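Local atomic coordinates of L-iditol 2-dehydrogenase (Clostridium scindens, PDB entry 4OH1), a protein that probably catalyses the zinc-dependent, NAD+-linked oxidation of L-iditol and related polyols, as a member of the zinc-containing alcohol dehydrogenase family. Residues Arg3-Thr8 / Asn128-Tyr133; Leu262-Asp267 / Leu288-Lys293. All blocks are in the same frame, centred on the assembly; numbering follows the deposited sequence.

Contact 1 of 2, residues Arg3-Thr8 / Asn128-Tyr133; sequences RQLFVT and NGFSEY
R3 and E132 grip each other by both backbone and side chain at the start of strand 2-9. The E132 chain runs out extended past CG and lays its carboxylate alongside the first residue of the strand segment, where the two oxygens divide the work. OE1 takes the backbone N of R3 at 2.8 Å, while OE2 takes the guanidinium twice, from R3 NE at 2.6 Å and from R3 NH2 at 2.9 Å. This is a side-on salt bridge: OE2 sits at the guanidinium edge, practically in its plane, yet the carboxylate is turned 64° to that plane. Both nitrogens reach OE2 from the same face of the carboxylate plane, NE from well above it. The bend at chi3 (-65°) curls the arginine back to make this possible. A return bond from E132 N to R3 O, 3.2 Å long, closes the grip through the main chain.

One residue on, Q4 points its extended side chain past S131, with CD lying 3.8 Å from S131 CB, and ends in a weak bond from NE2 to N128 OD1; the two amide planes stand 76° apart. L5 donates its N to F130 O at 2.9 Å, a nearly straight bond. F130 is the centre of an inverse gamma turn, and its CB packs on L5 CB at 4.0 Å before the ring leads away to meet F72, about 7 Å from the side chains of the zinc ligands H74 and E75.

The 128-133 loop, which runs into strand 133-137, thus lies against strand 2-9 through a single backbone bridge, Q4 with S131. Strand 2-9 is the middle of a small antiparallel sheet between 20-26 and 70-71.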
loop_
_atom_site.group_PDB
_atom_site.type_symbol
_atom_site.label_atom_id
_atom_site.label_comp_id
_atom_site.label_asym_id
_atom_site.label_seq_id
_atom_site.Cartn_x
_atom_site.Cartn_y
_atom_site.Cartn_z
ATOM N N ARG A 3 -4.201 -46.879 -7.945
ATOM C CA ARG A 3 -5.272 -46.266 -8.749
ATOM C C ARG A 3 -4.995 -44.769 -9.059
ATOM O O ARG A 3 -4.663 -44.007 -8.179
ATOM C CB ARG A 3 -6.603 -46.399 -8.011
ATOM C CG ARG A 3 -6.928 -47.846 -7.644
ATOM C CD ARG A 3 -8.288 -47.988 -7.024
ATOM N NE ARG A 3 -8.335 -47.298 -5.746
ATOM C CZ ARG A 3 -9.449 -46.993 -5.083
ATOM N NH1 ARG A 3 -10.643 -47.279 -5.582
ATOM N NH2 ARG A 3 -9.354 -46.347 -3.926
ATOM N N GLN A 4 -5.109 -44.370 -10.314
ATOM C CA GLN A 4 -5.001 -42.972 -10.686
ATOM C C GLN A 4 -5.941 -42.682 -11.847
ATOM O O GLN A 4 -6.093 -43.527 -12.699
ATOM C CB GLN A 4 -3.577 -42.646 -11.068
ATOM C CG GLN A 4 -3.355 -41.203 -11.548
ATOM C CD GLN A 4 -1.877 -40.848 -11.659
ATOM O OE1 GLN A 4 -1.036 -41.703 -11.481
ATOM N NE2 GLN A 4 -1.565 -39.568 -11.911
ATOM N N LEU A 5 -6.530 -41.470 -11.875
ATOM C CA LEU A 5 -7.381 -41.001 -12.961
ATOM C C LEU A 5 -6.593 -40.158 -13.927
ATOM O O LEU A 5 -5.765 -39.388 -13.510
ATOM C CB LEU A 5 -8.474 -40.111 -12.409
ATOM C CG LEU A 5 -9.238 -40.740 -11.263
ATOM C CD1 LEU A 5 -10.369 -39.826 -10.806
ATOM C CD2 LEU A 5 -9.752 -42.076 -11.656
ATOM N N PHE A 6 -6.920 -40.278 -15.206
ATOM C CA PHE A 6 -6.271 -39.549 -16.263
ATOM C C PHE A 6 -7.347 -38.978 -17.159
ATOM O O PHE A 6 -8.457 -39.536 -17.299
ATOM C CB PHE A 6 -5.406 -40.503 -17.096
ATOM C CG PHE A 6 -4.217 -41.041 -16.362
ATOM C CD1 PHE A 6 -4.347 -42.141 -15.504
ATOM C CD2 PHE A 6 -2.967 -40.458 -16.516
ATOM C CE1 PHE A 6 -3.251 -42.637 -14.806
ATOM C CE2 PHE A 6 -1.851 -40.957 -15.816
ATOM C CZ PHE A 6 -2.001 -42.043 -14.955
ATOM N N VAL A 7 -7.025 -37.857 -17.772
ATOM C CA VAL A 7 -7.867 -37.274 -18.790
ATOM C C VAL A 7 -7.512 -38.070 -20.021
ATOM O O VAL A 7 -6.354 -38.028 -20.437
ATOM C CB VAL A 7 -7.516 -35.795 -19.025
ATOM C CG1 VAL A 7 -8.304 -35.228 -20.206
ATOM C CG2 VAL A 7 -7.823 -34.995 -17.788
ATOM N N THR A 8 -8.486 -38.815 -20.567
ATOM C CA THR A 8 -8.293 -39.671 -21.751
ATOM C C THR A 8 -8.736 -39.043 -23.091
ATOM O O THR A 8 -8.191 -39.379 -24.128
ATOM C CB THR A 8 -8.953 -41.065 -21.550
ATOM O OG1 THR A 8 -10.288 -40.918 -21.051
ATOM C CG2 THR A 8 -8.141 -41.899 -20.539
ATOM N N ASN A 128 -1.034 -34.503 -10.068
ATOM C CA ASN A 128 -1.408 -35.866 -9.752
ATOM C C ASN A 128 -2.316 -35.957 -8.603
ATOM O O ASN A 128 -2.308 -36.927 -7.896
ATOM C CB ASN A 128 -0.194 -36.630 -9.401
ATOM C CG ASN A 128 0.725 -36.677 -10.522
ATOM O OD1 ASN A 128 0.457 -37.304 -11.538
ATOM N ND2 ASN A 128 1.788 -35.942 -10.406
ATOM N N GLY A 129 -3.142 -34.940 -8.437
ATOM C CA GLY A 129 -4.092 -34.913 -7.366
ATOM C C GLY A 129 -4.997 -36.097 -7.310
ATOM O O GLY A 129 -5.300 -36.568 -6.233
ATOM N N PHE A 130 -5.413 -36.583 -8.476
ATOM C CA PHE A 130 -6.354 -37.682 -8.566
ATOM C C PHE A 130 -5.645 -39.062 -8.669
ATOM O O PHE A 130 -5.907 -39.905 -9.545
ATOM C CB PHE A 130 -7.286 -37.418 -9.739
ATOM C CG PHE A 130 -8.222 -36.264 -9.501
ATOM C CD1 PHE A 130 -9.123 -36.286 -8.443
ATOM C CD2 PHE A 130 -8.222 -35.166 -10.350
ATOM C CE1 PHE A 130 -9.982 -35.229 -8.228
ATOM C CE2 PHE A 130 -9.085 -34.110 -10.127
ATOM C CZ PHE A 130 -9.969 -34.156 -9.055
ATOM N N SER A 131 -4.784 -39.266 -7.689
ATOM C CA SER A 131 -3.918 -40.382 -7.571
ATOM C C SER A 131 -3.924 -40.810 -6.104
ATOM O O SER A 131 -4.009 -40.001 -5.229
ATOM C CB SER A 131 -2.545 -39.895 -7.996
ATOM O OG SER A 131 -1.707 -40.964 -8.099
ATOM N N GLU A 132 -3.792 -42.078 -5.814
ATOM C CA GLU A 132 -3.769 -42.511 -4.418
ATOM C C GLU A 132 -2.502 -42.090 -3.698
ATOM O O GLU A 132 -2.532 -41.886 -2.491
ATOM C CB GLU A 132 -3.908 -44.023 -4.344
ATOM C CG GLU A 132 -5.303 -44.488 -4.683
ATOM C CD GLU A 132 -5.397 -46.003 -4.633
ATOM O OE1 GLU A 132 -4.456 -46.678 -5.149
ATOM O OE2 GLU A 132 -6.440 -46.481 -4.105
ATOM N N TYR A 133 -1.395 -41.939 -4.436
ATOM C CA TYR A 133 -0.142 -41.477 -3.850
ATOM C C TYR A 133 0.479 -40.514 -4.810
ATOM O O TYR A 133 0.498 -40.760 -6.012
ATOM C CB TYR A 133 0.860 -42.638 -3.602
ATOM C CG TYR A 133 0.350 -43.654 -2.610
ATOM C CD1 TYR A 133 -0.478 -44.674 -3.008
ATOM C CD2 TYR A 133 0.619 -43.525 -1.255
ATOM C CE1 TYR A 133 -0.983 -45.553 -2.095
ATOM C CE2 TYR A 133 0.108 -44.413 -0.338
ATOM C CZ TYR A 133 -0.668 -45.420 -0.765
ATOM O OH TYR A 133 -1.189 -46.290 0.143
#

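Contact 2 of 2, residues Leu262-Asp267 / Leu288-Lys293; sequences LARDGD and LYWDQK
R264 lays its guanidinium flat on the indole of W290 in the conformer described (two are modelled), planes 10° and centres 4.0 Å apart. CZ makes an off-centre cation-pi contact with the five-membered ring, while NH2 rides over the ring face near its rim, 3.2 Å from W290 CE2. The same NH2 bonds W290 O at 3.0 Å, with that oxygen in the guanidinium plane; this bond fixes the group's rotation, and the stack adds to it in this conformer. The bend at chi3 (84°) turns the otherwise extended arginine into position. Its NE forms a longer salt bridge of 3.4 Å with D291 OD1, while D291 OD2 pairs with R241.

The type II turn A263-G266 brings D265 N to D291 O at 2.9 Å. D265 and Q292 point the same way side by side, and Q292 NE2 meets D265 OD1 from above the carboxylate plane; H294 bonds OD1 as well. K293 stretches out in the opposite sense to L262, its CG 3.8 Å from L262 CD2, and its NZ bonds L259 O, D287 and a water that can in turn donate to L262 O.

The turn between short strand 262-263, which follows helix 252-261, and strand 266-270 thus rests on the end of helix 284-290, just before strand 294-297, outermost of the parallel Rossmann-type sheet within this chain. I299 of the second subunit packs on W290 and bonds Q292; K293 makes backbone bonds to that subunit.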
loop_
_atom_site.group_PDB
_atom_site.type_symbol
_atom_site.label_atom_id
_atom_site.label_comp_id
_atom_site.label_asym_id
_atom_site.label_seq_id
_atom_site.Cartn_x
_atom_site.Cartn_y
_atom_site.Cartn_z
ATOM N N LEU A 262 -19.087 -1.285 -11.727
ATOM C CA LEU A 262 -17.986 -0.804 -10.974
ATOM C C LEU A 262 -18.080 0.720 -10.663
ATOM O O LEU A 262 -18.275 1.537 -11.534
ATOM C CB LEU A 262 -16.691 -1.139 -11.752
ATOM C CG LEU A 262 -15.425 -0.946 -10.884
ATOM C CD1 LEU A 262 -15.326 -1.948 -9.776
ATOM C CD2 LEU A 262 -14.208 -1.043 -11.805
ATOM N N ALA A 263 -17.938 1.071 -9.401
ATOM C CA ALA A 263 -17.928 2.472 -8.966
ATOM C C ALA A 263 -16.717 3.230 -9.441
ATOM O O ALA A 263 -15.717 2.641 -9.854
ATOM C CB ALA A 263 -17.979 2.532 -7.480
ATOM N N ARG A 264 -16.799 4.561 -9.370
ATOM C CA ARG A 264 -15.660 5.399 -9.659
ATOM C C ARG A 264 -14.562 5.049 -8.674
ATOM O O ARG A 264 -14.838 4.811 -7.517
ATOM C CB ARG A 264 -16.010 6.886 -9.566
ATOM C CG ARG A 264 -17.079 7.319 -10.537
ATOM C CD ARG A 264 -17.420 8.842 -10.406
ATOM N NE ARG A 264 -16.489 9.658 -11.177
ATOM C CZ ARG A 264 -16.354 10.973 -11.021
ATOM N NH1 ARG A 264 -17.082 11.611 -10.112
ATOM N NH2 ARG A 264 -15.489 11.667 -11.753
ATOM N N ASP A 265 -13.328 4.981 -9.144
ATOM C CA ASP A 265 -12.223 4.524 -8.337
ATOM C C ASP A 265 -12.333 3.063 -7.835
ATOM O O ASP A 265 -11.619 2.682 -6.936
ATOM C CB ASP A 265 -11.997 5.462 -7.129
ATOM C CG ASP A 265 -10.577 5.392 -6.596
ATOM O OD1 ASP A 265 -9.626 5.244 -7.424
ATOM O OD2 ASP A 265 -10.376 5.491 -5.355
ATOM N N GLY A 266 -13.240 2.271 -8.367
ATOM C CA GLY A 266 -13.407 0.891 -7.943
ATOM C C GLY A 266 -12.383 -0.070 -8.548
ATOM O O GLY A 266 -11.666 0.295 -9.480
ATOM N N ASP A 267 -12.352 -1.304 -8.031
ATOM C CA ASP A 267 -11.399 -2.321 -8.475
ATOM C C ASP A 267 -12.144 -3.513 -8.970
ATOM O O ASP A 267 -12.913 -4.154 -8.228
ATOM C CB ASP A 267 -10.456 -2.765 -7.375
ATOM C CG ASP A 267 -9.551 -1.673 -6.923
ATOM O OD1 ASP A 267 -8.478 -1.542 -7.539
ATOM O OD2 ASP A 267 -9.903 -0.955 -5.951
ATOM N N LEU A 288 -12.271 5.042 -17.759
ATOM C CA LEU A 288 -10.971 5.324 -17.228
ATOM C C LEU A 288 -10.789 6.798 -16.930
ATOM O O LEU A 288 -10.603 7.150 -15.792
ATOM C CB LEU A 288 -9.853 4.821 -18.177
ATOM C CG LEU A 288 -9.857 3.307 -18.412
ATOM C CD1 LEU A 288 -8.543 2.812 -19.045
ATOM C CD2 LEU A 288 -10.169 2.521 -17.160
ATOM N N TYR A 289 -10.797 7.650 -17.939
ATOM C CA TYR A 289 -10.607 9.054 -17.677
ATOM C C TYR A 289 -11.671 9.600 -16.684
ATOM O O TYR A 289 -11.284 10.095 -15.641
ATOM C CB TYR A 289 -10.561 9.851 -18.967
ATOM C CG TYR A 289 -10.578 11.321 -18.699
ATOM C CD1 TYR A 289 -9.445 11.977 -18.227
ATOM C CD2 TYR A 289 -11.748 12.046 -18.856
ATOM C CE1 TYR A 289 -9.475 13.291 -17.974
ATOM C CE2 TYR A 289 -11.792 13.369 -18.600
ATOM C CZ TYR A 289 -10.666 13.988 -18.157
ATOM O OH TYR A 289 -10.750 15.324 -17.911
ATOM N N TRP A 290 -12.970 9.468 -16.955
ATOM C CA TRP A 290 -13.969 10.096 -16.068
ATOM C C TRP A 290 -14.127 9.292 -14.801
ATOM O O TRP A 290 -14.109 9.868 -13.737
ATOM C CB TRP A 290 -15.351 10.439 -16.718
ATOM C CG TRP A 290 -16.225 11.230 -15.722
ATOM C CD1 TRP A 290 -17.262 10.751 -15.003
ATOM C CD2 TRP A 290 -16.036 12.588 -15.286
ATOM N NE1 TRP A 290 -17.752 11.710 -14.169
ATOM C CE2 TRP A 290 -17.022 12.854 -14.330
ATOM C CE3 TRP A 290 -15.147 13.608 -15.637
ATOM C CZ2 TRP A 290 -17.130 14.079 -13.702
ATOM C CZ3 TRP A 290 -15.266 14.823 -15.023
ATOM C CH2 TRP A 290 -16.243 15.048 -14.066
ATOM N N ASP A 291 -14.219 7.968 -14.894
ATOM C CA ASP A 291 -14.506 7.137 -13.721
ATOM C C ASP A 291 -13.313 6.588 -12.899
ATOM O O ASP A 291 -13.495 6.062 -11.798
ATOM C CB ASP A 291 -15.492 6.011 -14.113
ATOM C CG ASP A 291 -16.927 6.525 -14.219
ATOM O OD1 ASP A 291 -17.178 7.716 -13.894
ATOM O OD2 ASP A 291 -17.781 5.729 -14.616
ATOM N N GLN A 292 -12.099 6.725 -13.411
ATOM C CA GLN A 292 -10.962 6.327 -12.676
ATOM C C GLN A 292 -11.078 4.843 -12.217
ATOM O O GLN A 292 -10.765 4.495 -11.092
ATOM C CB GLN A 292 -10.762 7.304 -11.490
ATOM C CG GLN A 292 -9.325 7.212 -10.948
ATOM C CD GLN A 292 -8.933 8.295 -9.970
ATOM O OE1 GLN A 292 -8.491 9.381 -10.360
ATOM N NE2 GLN A 292 -9.078 7.992 -8.675
ATOM N N LYS A 293 -11.546 3.979 -13.097
ATOM C CA LYS A 293 -11.664 2.574 -12.766
ATOM C C LYS A 293 -10.297 1.867 -12.773
ATOM O O LYS A 293 -9.333 2.356 -13.331
ATOM C CB LYS A 293 -12.672 1.873 -13.661
ATOM C CG LYS A 293 -14.110 2.334 -13.463
ATOM C CD LYS A 293 -14.990 1.819 -14.587
ATOM C CE LYS A 293 -16.452 2.208 -14.338
ATOM N NZ LYS A 293 -17.297 1.531 -15.335
HETATM O O HOH W 1 -19.859 1.906 -14.334
#

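Overall arrangement
From the N terminus, strand 2-9 waits through more than a hundred residues, including the four-cysteine zinc site and the first site's ligands C46, H74 and E75, with E157 still to come, before the 128-133 loop returns and contact 1 closes. The chain then builds four strands of the parallel sheet before contact 2 opens at residue 262, closing a short excursion through strands 266-270 and 279-283 and helix 284-290. The two are in series, neither nested nor crossing. The centres of contacts 1 and 2 lie about 45 Å apart. Contact 1 ties strand 2-9 and its small antiparallel sheet to the loop leading into strand 133-137 of the larger mixed sheet; contact 2 is local to the Rossmann-type domain, beside the second subunit.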